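Local coordinates for protein Two-component sensor histidine kinase (Nostoc sp., PDB 3OLO) that probably senses a signal through its PAS domain and relays it by histidine phosphorylation, as two-component sensor kinases do, at residues F14-I19 and F35-D40; L18-V23 and Y48-L53; D31-L36 and E72-N77; D60-V63 and L67-W70; T83-R86 and I92-V95. One frame throughout, in Å; residues are numbered along the deposited sequence.

Interaction 1 of 5, residues F14-I19 and F35-D40; sequences FAHYLI and FLYVND. With GOL (glycerol), chain C.
ND1 of H16 lies at the edge of the Y37 ring, near its plane, while the phenol oxygen reaches the imidazole obliquely. ND1 of H16 and OH of Y37 share a hydrogen bond of 2.9 Å, whose proton could sit on either atom. At the same phenol rim sits I19, whose CG2 is 3.9 Å from CE1 of Y37. H16 NE2 lies 3.1 Å from O3 of a glycerol, bonded in the ring plane. H16 holds CG anti to its backbone N (chi1 169°), which carries the ring across toward strand 35-38 and the glycerol, and CD2 lies over the Y17 ring. Helix 8-21 here flanks the edge strand of the antiparallel PAS sheet, and F12 and F14 of the second subunit press on H16 and Y37, making the seam part of the dimer interface. With a leucine in place of H16, the Y37 hydroxyl is likely to lose its partner on helix 8-21, and the glycerol its imidazole bond. Further along, ND2 of N39 donates to O of I19 at 2.9 Å, with that oxygen 11° out of the N39 amide plane and the donor tilted 26° from the carbonyl plane. OD1 of N39 takes the backbone N of T42 as N-cap of helix 40-46. D40 OD2 accepts two weak bonds from glycerol O1 and O2.

Interaction 2 of 5, residues L18-V23 and Y48-L53; sequences LINNAV and YSREQL
N20 and R50 extend toward each other from opposite directions, their polar ends meeting nearly crosswise: the amide and guanidinium planes stand 82° apart. OD1 of N20 comes within 3.2 Å of NH2 of R50, obliquely to the guanidinium, and the angle is too poor for a hydrogen bond. Each end has a stronger partner nearby. OD1 of N20 accepts the backbone N of D40, whereas NH2 of R50 donates to O of V38 and forms a salt bridge with D40. The two side chains therefore grip the same turn, the end of strand 35-38 and the start of helix 40-46, rather than each other. The R50 chain leaves along the side of its own carbonyl carbon, then bends about CG-CD (chi3 -76°), which turns the guanidinium to the V38 carbonyl. In the PAS fold this joins the N-terminal flanking helix 8-21 to the short helix 50-53, which packs through L53 on F35 and V38 of the sheet. The start of that helix is closed by a capping box: N of S49 donates to OE1 of Q52 at 3.0 Å in an almost straight line (177°), and N of Q52 returns a bond to OG of S49 at 3.1 Å. The backbone follows with L53 N to S49 O at 3.0 Å. A glycerol lies about 4 Å from the N20 side chain at its nearest atoms.

Interaction 3 of 5, residues D31-L36 and E72-N77; sequences DNWQFL and EIRQKN
R74 sends CG anti to its carbonyl carbon, and a bend at chi3 (142°) brings its guanidinium beside the D31 carbonyl and against W33. CZ2 of W33 sits over the centre of one guanidinium face, 3.7 Å from CZ of R74, with the two planes 33° apart. The D31 backbone carbonyl lies at the edge of the guanidinium, while the D31 carboxylate is turned well off that plane. Its OD1 makes a long salt bridge of 3.7 Å to NH2 of R74, whose approach to the D31 carbonyl O is too poorly angled for a hydrogen bond. W33 also meets the ring of W70 and packs edge-to-face with F65, so the arginine lies beside an aromatic cluster between the loop before strand 35-38 and helix 70-76 of the PAS domain. Loss of the guanidinium, as with a methionine here, would probably leave D31 without this counter-charge. The D31 side chain also touches R107 and R108. With a long ion pair and no straight bond, R74 is probably held more by packing and general electrostatic attraction than by a directed bond.

Interaction 4 of 5, residues D60-V63 and L67-W70; sequences DIDV and LHDW
One directed hydrogen bond carries the contact: NE2 of H68 donates to OD2 of D62 at 2.9 Å, with a bent N-H...O angle of 141°. The oxygen lies close to the imidazole plane and is met on its syn side, although carboxylate and ring are turned 45° from each other. The second carboxylate oxygen, OD1, is taken by the hydroxyl of T83 and by the backbone N of D64, the latter as in an Asx turn. Both oxygens of this buried acid thus have partners, which fixes the rotation of the carboxylate. Packing adds little between the segments, OD2 of D62 coming only within 4.4 Å of CZ2 of W70, at the indole edge. Within 67-70, CB of H68 sits 3.8 Å above the W70 ring plane, toward its rim, and the imidazole also meets F81 edge-to-face. NE1 of W70 bonds to the F65 carbonyl. Backbone turns complete the set: D69 centres an inverse gamma turn, with a weak W70 N to H68 O bond of 3.0 Å, and its side chain caps E72 N. The histidine-carboxylate pair thus ties together two parts of the loop between helix 50-53 and helix 70-76, the latter by its place in the topology the F helix of a PAS fold.

Interaction 5 of 5, residues T83-R86 and I92-V95; sequences TRYR and IFLV
Four backbone hydrogen bonds join T83 and Y85 to V95 and F93. N of V95 donates to O of T83 at 2.8 Å, while T83 N returns to V95 O at 3.1 Å. The second pair is more even: Y85 N to F93 O at 2.9 Å and F93 N to Y85 O at 3.0 Å. Three of these carbonyls also receive CA-H contacts, such as R84 CA to F93 O at 3.3 Å. Side-chain polar groups look elsewhere: T83 OG1 is engaged by D62, and R84 NE by D64 in a salt bridge. On the face shared by T83, Y85, F93 and V95, CG2 of V95 sits over the centre of the Y85 ring at 3.7 Å, a CH-pi contact, and CB of Y85 lies over the F93 ring. On the other face, CD1 of I92 runs alongside the R86 chain. R84-L94 and R86-I92 are non-hydrogen-bonded pairs, completing the antiparallel register of a beta hairpin at the outer edge of the PAS sheet.

Interactions 1 and 2 form one patch, their centres 6 Å apart on helix 8-21 at the dimer side, with the glycerol bound beside it. Interactions 4 and 5 pair up at the far side of the chain's centre from interaction 1, their centres 10 Å apart, where I61 O lies 2.9 Å from R86 N and the loop 60-63 borders the hairpin. Interaction 3 connects the two regions: it shares strand 35-38 with interaction 1, and CH2 of W33 comes within 3.2 Å of CE3 of W70 in interaction 4. Apolar packing spans the two sides: I61 of interaction 4 meets F35 of interactions 1 and 3 (CG1 to CZ 3.9 Å) and Y48 of interaction 2 (CD1 to CE2 3.5 Å).

Interaction 1 of 5, residues F14-I19 and F35-D40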
# COMPACT_ATOMS: atom_id res chain seq x y z
N PHE A 14 -3.59 1.01 -10.34
CA PHE A 14 -2.53 0.10 -9.94
C PHE A 14 -2.29 0.20 -8.43
O PHE A 14 -2.08 -0.81 -7.77
CB PHE A 14 -1.24 0.38 -10.72
CG PHE A 14 -1.31 -0.02 -12.16
CD1 PHE A 14 -1.60 -1.33 -12.51
CD2 PHE A 14 -1.10 0.90 -13.16
CE1 PHE A 14 -1.68 -1.71 -13.84
CE2 PHE A 14 -1.18 0.53 -14.50
CZ PHE A 14 -1.47 -0.77 -14.84
N ALA A 15 -2.31 1.42 -7.90
CA ALA A 15 -2.10 1.62 -6.47
C ALA A 15 -3.24 0.98 -5.67
O ALA A 15 -3.05 0.52 -4.55
CB ALA A 15 -2.02 3.09 -6.17
N HIS A 16 -4.43 0.98 -6.26
CA HIS A 16 -5.62 0.38 -5.65
C HIS A 16 -5.38 -1.11 -5.43
O HIS A 16 -5.58 -1.64 -4.33
CB HIS A 16 -6.82 0.61 -6.56
CG HIS A 16 -8.04 -0.17 -6.19
ND1 HIS A 16 -8.86 0.18 -5.13
CD2 HIS A 16 -8.58 -1.29 -6.72
CE1 HIS A 16 -9.85 -0.69 -5.05
NE2 HIS A 16 -9.70 -1.59 -6.00
N TYR A 17 -4.94 -1.78 -6.48
CA TYR A 17 -4.65 -3.21 -6.42
C TYR A 17 -3.52 -3.52 -5.44
O TYR A 17 -3.61 -4.46 -4.66
CB TYR A 17 -4.29 -3.71 -7.81
CG TYR A 17 -5.48 -3.77 -8.73
CD1 TYR A 17 -6.52 -4.66 -8.49
CD2 TYR A 17 -5.58 -2.94 -9.83
CE1 TYR A 17 -7.62 -4.73 -9.32
CE2 TYR A 17 -6.68 -2.99 -10.67
CZ TYR A 17 -7.69 -3.89 -10.41
OH TYR A 17 -8.79 -3.96 -11.24
N LEU A 18 -2.46 -2.73 -5.49
CA LEU A 18 -1.34 -2.88 -4.56
C LEU A 18 -1.76 -2.75 -3.10
O LEU A 18 -1.46 -3.62 -2.28
CB LEU A 18 -0.25 -1.83 -4.84
CG LEU A 18 0.75 -2.19 -5.93
CD1 LEU A 18 1.55 -0.96 -6.34
CD2 LEU A 18 1.67 -3.31 -5.45
N ILE A 19 -2.44 -1.66 -2.75
CA ILE A 19 -2.70 -1.43 -1.32
C ILE A 19 -3.69 -2.45 -0.79
O ILE A 19 -3.70 -2.76 0.39
CB ILE A 19 -3.23 -0.01 -1.03
CG1 ILE A 19 -3.07 0.31 0.46
CG2 ILE A 19 -4.66 0.12 -1.45
CD1 ILE A 19 -1.59 0.50 0.89
N PHE A 35 -14.01 7.77 7.40
CA PHE A 35 -13.28 6.94 6.44
C PHE A 35 -13.58 7.39 5.01
O PHE A 35 -14.71 7.67 4.66
CB PHE A 35 -13.67 5.46 6.60
CG PHE A 35 -13.27 4.86 7.91
CD1 PHE A 35 -11.96 4.44 8.12
CD2 PHE A 35 -14.20 4.72 8.93
CE1 PHE A 35 -11.58 3.88 9.33
CE2 PHE A 35 -13.84 4.17 10.15
CZ PHE A 35 -12.51 3.74 10.36
N LEU A 36 -12.54 7.44 4.18
CA LEU A 36 -12.70 7.83 2.78
C LEU A 36 -12.29 6.68 1.88
O LEU A 36 -12.79 6.53 0.77
CB LEU A 36 -11.81 9.04 2.46
CG LEU A 36 -12.09 10.30 3.27
CD1 LEU A 36 -11.11 11.38 2.89
CD2 LEU A 36 -13.52 10.76 3.07
N TYR A 37 -11.36 5.88 2.37
CA TYR A 37 -10.84 4.76 1.62
C TYR A 37 -10.27 3.76 2.61
O TYR A 37 -9.59 4.14 3.54
CB TYR A 37 -9.75 5.23 0.65
CG TYR A 37 -9.23 4.11 -0.20
CD1 TYR A 37 -8.27 3.23 0.28
CD2 TYR A 37 -9.73 3.90 -1.48
CE1 TYR A 37 -7.81 2.18 -0.50
CE2 TYR A 37 -9.27 2.86 -2.26
CZ TYR A 37 -8.32 2.00 -1.77
OH TYR A 37 -7.88 0.96 -2.54
N VAL A 38 -10.57 2.48 2.41
CA VAL A 38 -10.04 1.43 3.28
C VAL A 38 -9.55 0.30 2.42
O VAL A 38 -10.18 -0.00 1.41
CB VAL A 38 -11.12 0.87 4.26
CG1 VAL A 38 -11.52 1.92 5.27
CG2 VAL A 38 -12.36 0.35 3.50
N ASN A 39 -8.44 -0.34 2.81
CA ASN A 39 -7.96 -1.53 2.11
C ASN A 39 -8.52 -2.80 2.74
O ASN A 39 -9.05 -2.77 3.85
CB ASN A 39 -6.42 -1.57 2.01
CG ASN A 39 -5.73 -2.04 3.29
OD1 ASN A 39 -6.30 -2.04 4.37
ND2 ASN A 39 -4.46 -2.43 3.16
N ASP A 40 -8.43 -3.92 2.02
CA ASP A 40 -9.00 -5.18 2.48
C ASP A 40 -8.54 -5.55 3.90
O ASP A 40 -9.34 -6.02 4.71
CB ASP A 40 -8.66 -6.31 1.49
CG ASP A 40 -9.30 -6.12 0.11
OD1 ASP A 40 -10.17 -5.25 -0.05
OD2 ASP A 40 -8.94 -6.87 -0.82
C1 GOL C . -10.53 -6.78 -4.48
O1 GOL C . -11.02 -7.48 -3.36
C2 GOL C . -10.68 -5.27 -4.30
O2 GOL C . -10.54 -4.90 -2.94
C3 GOL C . -12.03 -4.80 -4.84
O3 GOL C . -11.82 -3.79 -5.80

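Interaction 2 of 5, residues L18-V23 and Y48-L53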
# COMPACT_ATOMS: atom_id res chain seq x y z
N LEU A 18 -2.46 -2.73 -5.49
CA LEU A 18 -1.34 -2.88 -4.56
C LEU A 18 -1.76 -2.75 -3.10
O LEU A 18 -1.46 -3.62 -2.28
CB LEU A 18 -0.25 -1.83 -4.84
CG LEU A 18 0.75 -2.19 -5.93
CD1 LEU A 18 1.55 -0.96 -6.34
CD2 LEU A 18 1.67 -3.31 -5.45
N ILE A 19 -2.44 -1.66 -2.75
CA ILE A 19 -2.70 -1.43 -1.32
C ILE A 19 -3.69 -2.45 -0.79
O ILE A 19 -3.70 -2.76 0.39
CB ILE A 19 -3.23 -0.01 -1.03
CG1 ILE A 19 -3.07 0.31 0.46
CG2 ILE A 19 -4.66 0.12 -1.45
CD1 ILE A 19 -1.59 0.50 0.89
N ASN A 20 -4.54 -2.99 -1.66
CA ASN A 20 -5.50 -3.97 -1.21
C ASN A 20 -4.89 -5.35 -1.07
O ASN A 20 -5.46 -6.21 -0.43
CB ASN A 20 -6.70 -3.98 -2.14
CG ASN A 20 -7.62 -2.83 -1.86
OD1 ASN A 20 -7.99 -2.61 -0.70
ND2 ASN A 20 -7.95 -2.07 -2.87
N ASN A 21 -3.72 -5.54 -1.66
CA ASN A 21 -3.01 -6.79 -1.46
C ASN A 21 -2.00 -6.69 -0.33
O ASN A 21 -1.47 -7.69 0.12
CB ASN A 21 -2.36 -7.25 -2.76
CG ASN A 21 -3.35 -8.00 -3.63
OD1 ASN A 21 -3.66 -9.16 -3.37
ND2 ASN A 21 -3.89 -7.33 -4.64
N ALA A 22 -1.76 -5.47 0.15
CA ALA A 22 -0.86 -5.30 1.28
C ALA A 22 -1.45 -5.93 2.54
O ALA A 22 -2.62 -5.75 2.87
CB ALA A 22 -0.58 -3.83 1.52
N VAL A 23 -0.61 -6.66 3.25
CA VAL A 23 -0.97 -7.28 4.51
C VAL A 23 -1.39 -6.28 5.61
O VAL A 23 -2.21 -6.59 6.46
CB VAL A 23 0.22 -8.13 5.02
CG1 VAL A 23 0.14 -8.37 6.51
CG2 VAL A 23 0.28 -9.46 4.26
N TYR A 48 -15.72 -4.99 9.62
CA TYR A 48 -16.78 -4.32 8.89
C TYR A 48 -16.55 -4.44 7.40
O TYR A 48 -15.42 -4.53 6.94
CB TYR A 48 -16.81 -2.85 9.26
CG TYR A 48 -17.32 -2.60 10.65
CD1 TYR A 48 -18.68 -2.50 10.90
CD2 TYR A 48 -16.44 -2.47 11.71
CE1 TYR A 48 -19.15 -2.27 12.17
CE2 TYR A 48 -16.89 -2.24 12.98
CZ TYR A 48 -18.25 -2.15 13.20
OH TYR A 48 -18.69 -1.92 14.46
N SER A 49 -17.63 -4.45 6.63
CA SER A 49 -17.52 -4.51 5.19
C SER A 49 -17.06 -3.14 4.71
O SER A 49 -17.14 -2.16 5.45
CB SER A 49 -18.87 -4.84 4.57
OG SER A 49 -19.70 -3.70 4.57
N ARG A 50 -16.58 -3.09 3.48
CA ARG A 50 -16.05 -1.85 2.94
C ARG A 50 -17.17 -0.83 2.88
O ARG A 50 -16.98 0.33 3.22
CB ARG A 50 -15.46 -2.04 1.54
CG ARG A 50 -15.11 -0.72 0.85
CD ARG A 50 -14.22 -0.88 -0.37
NE ARG A 50 -12.83 -1.15 -0.01
CZ ARG A 50 -12.26 -2.35 -0.03
NH1 ARG A 50 -12.95 -3.42 -0.39
NH2 ARG A 50 -10.99 -2.48 0.30
N GLU A 51 -18.35 -1.26 2.46
CA GLU A 51 -19.47 -0.34 2.32
C GLU A 51 -19.91 0.19 3.68
O GLU A 51 -20.39 1.32 3.78
CB GLU A 51 -20.64 -1.03 1.60
CG GLU A 51 -20.30 -1.54 0.20
CD GLU A 51 -20.13 -0.42 -0.82
OE1 GLU A 51 -21.10 -0.12 -1.55
OE2 GLU A 51 -19.02 0.16 -0.90
N GLN A 52 -19.74 -0.61 4.73
CA GLN A 52 -20.07 -0.16 6.08
C GLN A 52 -19.07 0.89 6.53
O GLN A 52 -19.45 1.94 7.04
CB GLN A 52 -20.05 -1.32 7.07
CG GLN A 52 -21.28 -2.19 7.04
CD GLN A 52 -21.20 -3.33 8.03
OE1 GLN A 52 -20.41 -4.25 7.85
NE2 GLN A 52 -22.03 -3.28 9.07
N LEU A 53 -17.78 0.60 6.34
CA LEU A 53 -16.72 1.50 6.78
C LEU A 53 -16.79 2.85 6.08
O LEU A 53 -16.43 3.87 6.66
CB LEU A 53 -15.34 0.87 6.55
CG LEU A 53 -14.96 -0.23 7.56
CD1 LEU A 53 -13.74 -1.04 7.11
CD2 LEU A 53 -14.71 0.36 8.94

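Interaction 3 of 5, residues D31-L36 and E72-N77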
# COMPACT_ATOMS: atom_id res chain seq x y z
N ASP A 31 -11.19 15.14 7.06
CA ASP A 31 -10.83 16.11 8.08
C ASP A 31 -11.67 15.92 9.36
O ASP A 31 -11.27 16.36 10.43
CB ASP A 31 -10.96 17.54 7.53
CG ASP A 31 -10.04 18.53 8.24
OD1 ASP A 31 -8.89 18.18 8.57
OD2 ASP A 31 -10.48 19.68 8.46
N ASN A 32 -12.82 15.27 9.24
CA ASN A 32 -13.65 14.95 10.41
C ASN A 32 -13.53 13.49 10.82
O ASN A 32 -14.40 12.96 11.51
CB ASN A 32 -15.11 15.30 10.16
CG ASN A 32 -15.28 16.53 9.28
OD1 ASN A 32 -14.90 17.63 9.66
ND2 ASN A 32 -15.86 16.33 8.10
N TRP A 33 -12.45 12.84 10.39
CA TRP A 33 -12.13 11.47 10.77
C TRP A 33 -13.10 10.44 10.19
O TRP A 33 -13.14 9.30 10.63
CB TRP A 33 -12.04 11.32 12.29
CG TRP A 33 -11.35 12.47 12.94
CD1 TRP A 33 -11.95 13.50 13.62
CD2 TRP A 33 -9.95 12.73 12.96
NE1 TRP A 33 -10.99 14.38 14.06
CE2 TRP A 33 -9.76 13.94 13.67
CE3 TRP A 33 -8.83 12.07 12.45
CZ2 TRP A 33 -8.49 14.50 13.88
CZ3 TRP A 33 -7.57 12.62 12.65
CH2 TRP A 33 -7.41 13.83 13.36
N GLN A 34 -13.88 10.84 9.19
CA GLN A 34 -14.68 9.91 8.40
C GLN A 34 -13.76 9.07 7.50
O GLN A 34 -12.82 9.60 6.92
CB GLN A 34 -15.71 10.65 7.55
CG GLN A 34 -15.16 11.45 6.35
CD GLN A 34 -14.73 12.88 6.69
OE1 GLN A 34 -14.06 13.11 7.70
NE2 GLN A 34 -15.12 13.83 5.86
N PHE A 35 -14.01 7.77 7.40
CA PHE A 35 -13.28 6.94 6.44
C PHE A 35 -13.58 7.39 5.01
O PHE A 35 -14.71 7.67 4.66
CB PHE A 35 -13.67 5.46 6.60
CG PHE A 35 -13.27 4.86 7.91
CD1 PHE A 35 -11.96 4.44 8.12
CD2 PHE A 35 -14.20 4.72 8.93
CE1 PHE A 35 -11.58 3.88 9.33
CE2 PHE A 35 -13.84 4.17 10.15
CZ PHE A 35 -12.51 3.74 10.36
N LEU A 36 -12.54 7.44 4.18
CA LEU A 36 -12.70 7.83 2.78
C LEU A 36 -12.29 6.68 1.88
O LEU A 36 -12.79 6.53 0.77
CB LEU A 36 -11.81 9.04 2.46
CG LEU A 36 -12.09 10.30 3.27
CD1 LEU A 36 -11.11 11.38 2.89
CD2 LEU A 36 -13.52 10.76 3.07
N GLU A 72 -3.25 18.59 18.89
CA GLU A 72 -1.81 18.35 18.91
C GLU A 72 -1.39 17.30 17.87
O GLU A 72 -0.33 17.40 17.28
CB GLU A 72 -1.37 17.92 20.30
CG GLU A 72 -0.09 17.11 20.31
CD GLU A 72 0.44 16.87 21.70
OE1 GLU A 72 1.55 16.31 21.83
OE2 GLU A 72 -0.26 17.23 22.67
N ILE A 73 -2.23 16.29 17.67
CA ILE A 73 -1.94 15.27 16.66
C ILE A 73 -1.76 15.92 15.29
O ILE A 73 -0.76 15.68 14.60
CB ILE A 73 -3.07 14.21 16.56
CG1 ILE A 73 -3.20 13.41 17.86
CG2 ILE A 73 -2.84 13.29 15.36
CD1 ILE A 73 -1.88 13.12 18.56
N ARG A 74 -2.72 16.75 14.90
CA ARG A 74 -2.71 17.39 13.59
C ARG A 74 -1.46 18.23 13.40
O ARG A 74 -0.82 18.18 12.34
CB ARG A 74 -3.94 18.27 13.44
CG ARG A 74 -5.24 17.48 13.39
CD ARG A 74 -6.45 18.37 13.54
NE ARG A 74 -7.54 17.94 12.68
CZ ARG A 74 -8.83 18.09 12.96
NH1 ARG A 74 -9.21 18.66 14.09
NH2 ARG A 74 -9.74 17.66 12.10
N GLN A 75 -1.10 19.00 14.42
CA GLN A 75 0.07 19.86 14.34
C GLN A 75 1.34 19.05 14.12
O GLN A 75 2.25 19.51 13.42
CB GLN A 75 0.18 20.70 15.61
CG GLN A 75 -0.78 21.87 15.62
CD GLN A 75 -1.11 22.34 17.01
OE1 GLN A 75 -0.27 22.34 17.90
NE2 GLN A 75 -2.37 22.74 17.21
N LYS A 76 1.39 17.86 14.70
CA LYS A 76 2.54 16.96 14.54
C LYS A 76 2.72 16.60 13.07
O LYS A 76 3.84 16.59 12.56
CB LYS A 76 2.35 15.69 15.39
CG LYS A 76 2.34 15.94 16.90
CD LYS A 76 3.74 16.20 17.44
CE LYS A 76 3.71 16.92 18.79
NZ LYS A 76 4.99 17.66 19.06
N ASN A 77 1.61 16.31 12.39
CA ASN A 77 1.59 16.02 10.96
C ASN A 77 2.10 14.63 10.57
O ASN A 77 1.72 14.07 9.54
CB ASN A 77 2.35 17.08 10.18
CG ASN A 77 1.85 17.21 8.75
OD1 ASN A 77 1.04 18.09 8.44
ND2 ASN A 77 2.31 16.33 7.88

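Interaction 4 of 5, residues D60-V63 and L67-W70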
# COMPACT_ATOMS: atom_id res chain seq x y z
N ASP A 60 -16.23 5.46 15.64
CA ASP A 60 -17.08 4.26 15.75
C ASP A 60 -16.25 2.99 15.99
O ASP A 60 -16.81 1.95 16.31
CB ASP A 60 -17.90 4.06 14.48
CG ASP A 60 -18.80 5.24 14.17
OD1 ASP A 60 -19.32 5.85 15.13
OD2 ASP A 60 -18.98 5.55 12.98
N ILE A 61 -14.93 3.09 15.79
CA ILE A 61 -13.99 1.97 15.92
C ILE A 61 -13.01 2.22 17.07
O ILE A 61 -12.70 1.35 17.86
CB ILE A 61 -13.11 1.85 14.65
CG1 ILE A 61 -13.98 1.79 13.39
CG2 ILE A 61 -12.19 0.63 14.72
CD1 ILE A 61 -14.62 0.48 13.15
N ASP A 62 -12.47 3.43 17.12
CA ASP A 62 -11.46 3.78 18.11
C ASP A 62 -12.14 4.03 19.45
O ASP A 62 -12.70 5.09 19.70
CB ASP A 62 -10.69 5.02 17.66
CG ASP A 62 -9.53 5.36 18.57
OD1 ASP A 62 -9.47 4.82 19.70
OD2 ASP A 62 -8.68 6.16 18.16
N VAL A 63 -12.10 3.01 20.30
CA VAL A 63 -12.70 3.09 21.63
C VAL A 63 -12.19 4.30 22.42
O VAL A 63 -12.93 4.88 23.21
CB VAL A 63 -12.38 1.82 22.44
CG1 VAL A 63 -12.98 1.92 23.84
CG2 VAL A 63 -12.91 0.61 21.72
N LEU A 67 -9.97 10.33 23.93
CA LEU A 67 -8.81 10.48 24.80
C LEU A 67 -7.63 11.18 24.11
O LEU A 67 -6.79 11.77 24.77
CB LEU A 67 -8.36 9.12 25.32
CG LEU A 67 -9.05 8.63 26.59
CD1 LEU A 67 -10.54 8.98 26.61
CD2 LEU A 67 -8.83 7.13 26.74
N HIS A 68 -7.57 11.09 22.78
CA HIS A 68 -6.44 11.64 22.03
C HIS A 68 -6.51 13.16 21.94
O HIS A 68 -7.58 13.74 21.79
CB HIS A 68 -6.42 11.08 20.61
CG HIS A 68 -6.58 9.60 20.54
ND1 HIS A 68 -6.06 8.76 21.50
CD2 HIS A 68 -7.21 8.80 19.65
CE1 HIS A 68 -6.36 7.51 21.20
NE2 HIS A 68 -7.05 7.51 20.08
N ASP A 69 -5.35 13.81 22.04
CA ASP A 69 -5.29 15.25 21.88
C ASP A 69 -5.16 15.54 20.40
O ASP A 69 -4.08 15.87 19.90
CB ASP A 69 -4.11 15.82 22.66
CG ASP A 69 -4.04 17.34 22.56
OD1 ASP A 69 -4.63 17.91 21.62
OD2 ASP A 69 -3.38 17.95 23.43
N TRP A 70 -6.28 15.40 19.70
CA TRP A 70 -6.31 15.48 18.24
C TRP A 70 -5.68 16.76 17.71
O TRP A 70 -4.94 16.71 16.73
CB TRP A 70 -7.75 15.37 17.74
CG TRP A 70 -8.28 13.99 17.85
CD1 TRP A 70 -9.29 13.56 18.66
CD2 TRP A 70 -7.80 12.83 17.15
NE1 TRP A 70 -9.48 12.21 18.50
CE2 TRP A 70 -8.58 11.74 17.58
CE3 TRP A 70 -6.80 12.62 16.21
CZ2 TRP A 70 -8.39 10.45 17.08
CZ3 TRP A 70 -6.60 11.34 15.72
CH2 TRP A 70 -7.39 10.27 16.16

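Interaction 5 of 5, residues T83-R86 and I92-V95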
# COMPACT_ATOMS: atom_id res chain seq x y z
N THR A 83 -3.83 2.86 20.40
CA THR A 83 -5.16 2.97 20.95
C THR A 83 -5.83 1.60 20.92
O THR A 83 -5.22 0.63 20.48
CB THR A 83 -5.97 4.01 20.17
OG1 THR A 83 -7.13 4.37 20.93
CG2 THR A 83 -6.36 3.47 18.80
N ARG A 84 -7.06 1.51 21.41
CA ARG A 84 -7.82 0.27 21.34
C ARG A 84 -8.89 0.42 20.28
O ARG A 84 -9.54 1.46 20.20
CB ARG A 84 -8.49 -0.05 22.68
CG ARG A 84 -7.51 -0.24 23.84
CD ARG A 84 -8.24 -0.56 25.12
NE ARG A 84 -9.03 0.57 25.59
CZ ARG A 84 -10.11 0.47 26.37
NH1 ARG A 84 -10.54 -0.73 26.78
NH2 ARG A 84 -10.76 1.56 26.74
N TYR A 85 -9.06 -0.62 19.46
CA TYR A 85 -10.16 -0.68 18.51
C TYR A 85 -11.21 -1.70 18.94
O TYR A 85 -10.88 -2.71 19.57
CB TYR A 85 -9.64 -1.13 17.15
CG TYR A 85 -8.97 -0.06 16.31
CD1 TYR A 85 -8.71 1.21 16.82
CD2 TYR A 85 -8.60 -0.32 15.00
CE1 TYR A 85 -8.10 2.19 16.03
CE2 TYR A 85 -8.00 0.64 14.21
CZ TYR A 85 -7.75 1.90 14.73
OH TYR A 85 -7.14 2.85 13.93
N ARG A 86 -12.47 -1.43 18.61
CA ARG A 86 -13.52 -2.42 18.77
C ARG A 86 -14.00 -2.84 17.40
O ARG A 86 -14.35 -2.00 16.57
CB ARG A 86 -14.70 -1.89 19.57
CG ARG A 86 -15.83 -2.90 19.69
CD ARG A 86 -17.06 -2.32 20.35
NE ARG A 86 -16.81 -1.93 21.73
CZ ARG A 86 -16.84 -0.68 22.18
NH1 ARG A 86 -17.12 0.33 21.36
NH2 ARG A 86 -16.60 -0.43 23.46
N ILE A 92 -12.19 -6.27 21.39
CA ILE A 92 -11.43 -5.10 21.79
C ILE A 92 -9.95 -5.48 21.73
O ILE A 92 -9.53 -6.45 22.37
CB ILE A 92 -11.74 -4.67 23.23
CG1 ILE A 92 -13.26 -4.49 23.42
CG2 ILE A 92 -10.98 -3.40 23.58
CD1 ILE A 92 -13.83 -3.25 22.78
N PHE A 93 -9.16 -4.74 20.97
CA PHE A 93 -7.75 -5.06 20.84
C PHE A 93 -6.88 -3.80 20.71
O PHE A 93 -7.33 -2.77 20.21
CB PHE A 93 -7.52 -6.01 19.64
CG PHE A 93 -8.12 -5.51 18.35
CD1 PHE A 93 -9.48 -5.68 18.09
CD2 PHE A 93 -7.33 -4.90 17.38
CE1 PHE A 93 -10.04 -5.23 16.91
CE2 PHE A 93 -7.87 -4.46 16.19
CZ PHE A 93 -9.23 -4.62 15.95
N LEU A 94 -5.65 -3.89 21.20
CA LEU A 94 -4.70 -2.80 21.08
C LEU A 94 -4.10 -2.76 19.68
O LEU A 94 -3.77 -3.80 19.11
CB LEU A 94 -3.59 -2.97 22.10
CG LEU A 94 -2.64 -1.79 22.28
CD1 LEU A 94 -3.38 -0.58 22.83
CD2 LEU A 94 -1.52 -2.21 23.22
N VAL A 95 -3.98 -1.55 19.13
CA VAL A 95 -3.31 -1.33 17.85
C VAL A 95 -2.33 -0.16 17.96
O VAL A 95 -2.35 0.60 18.93
CB VAL A 95 -4.31 -1.01 16.72
CG1 VAL A 95 -5.34 -2.11 16.58
CG2 VAL A 95 -5.00 0.32 16.98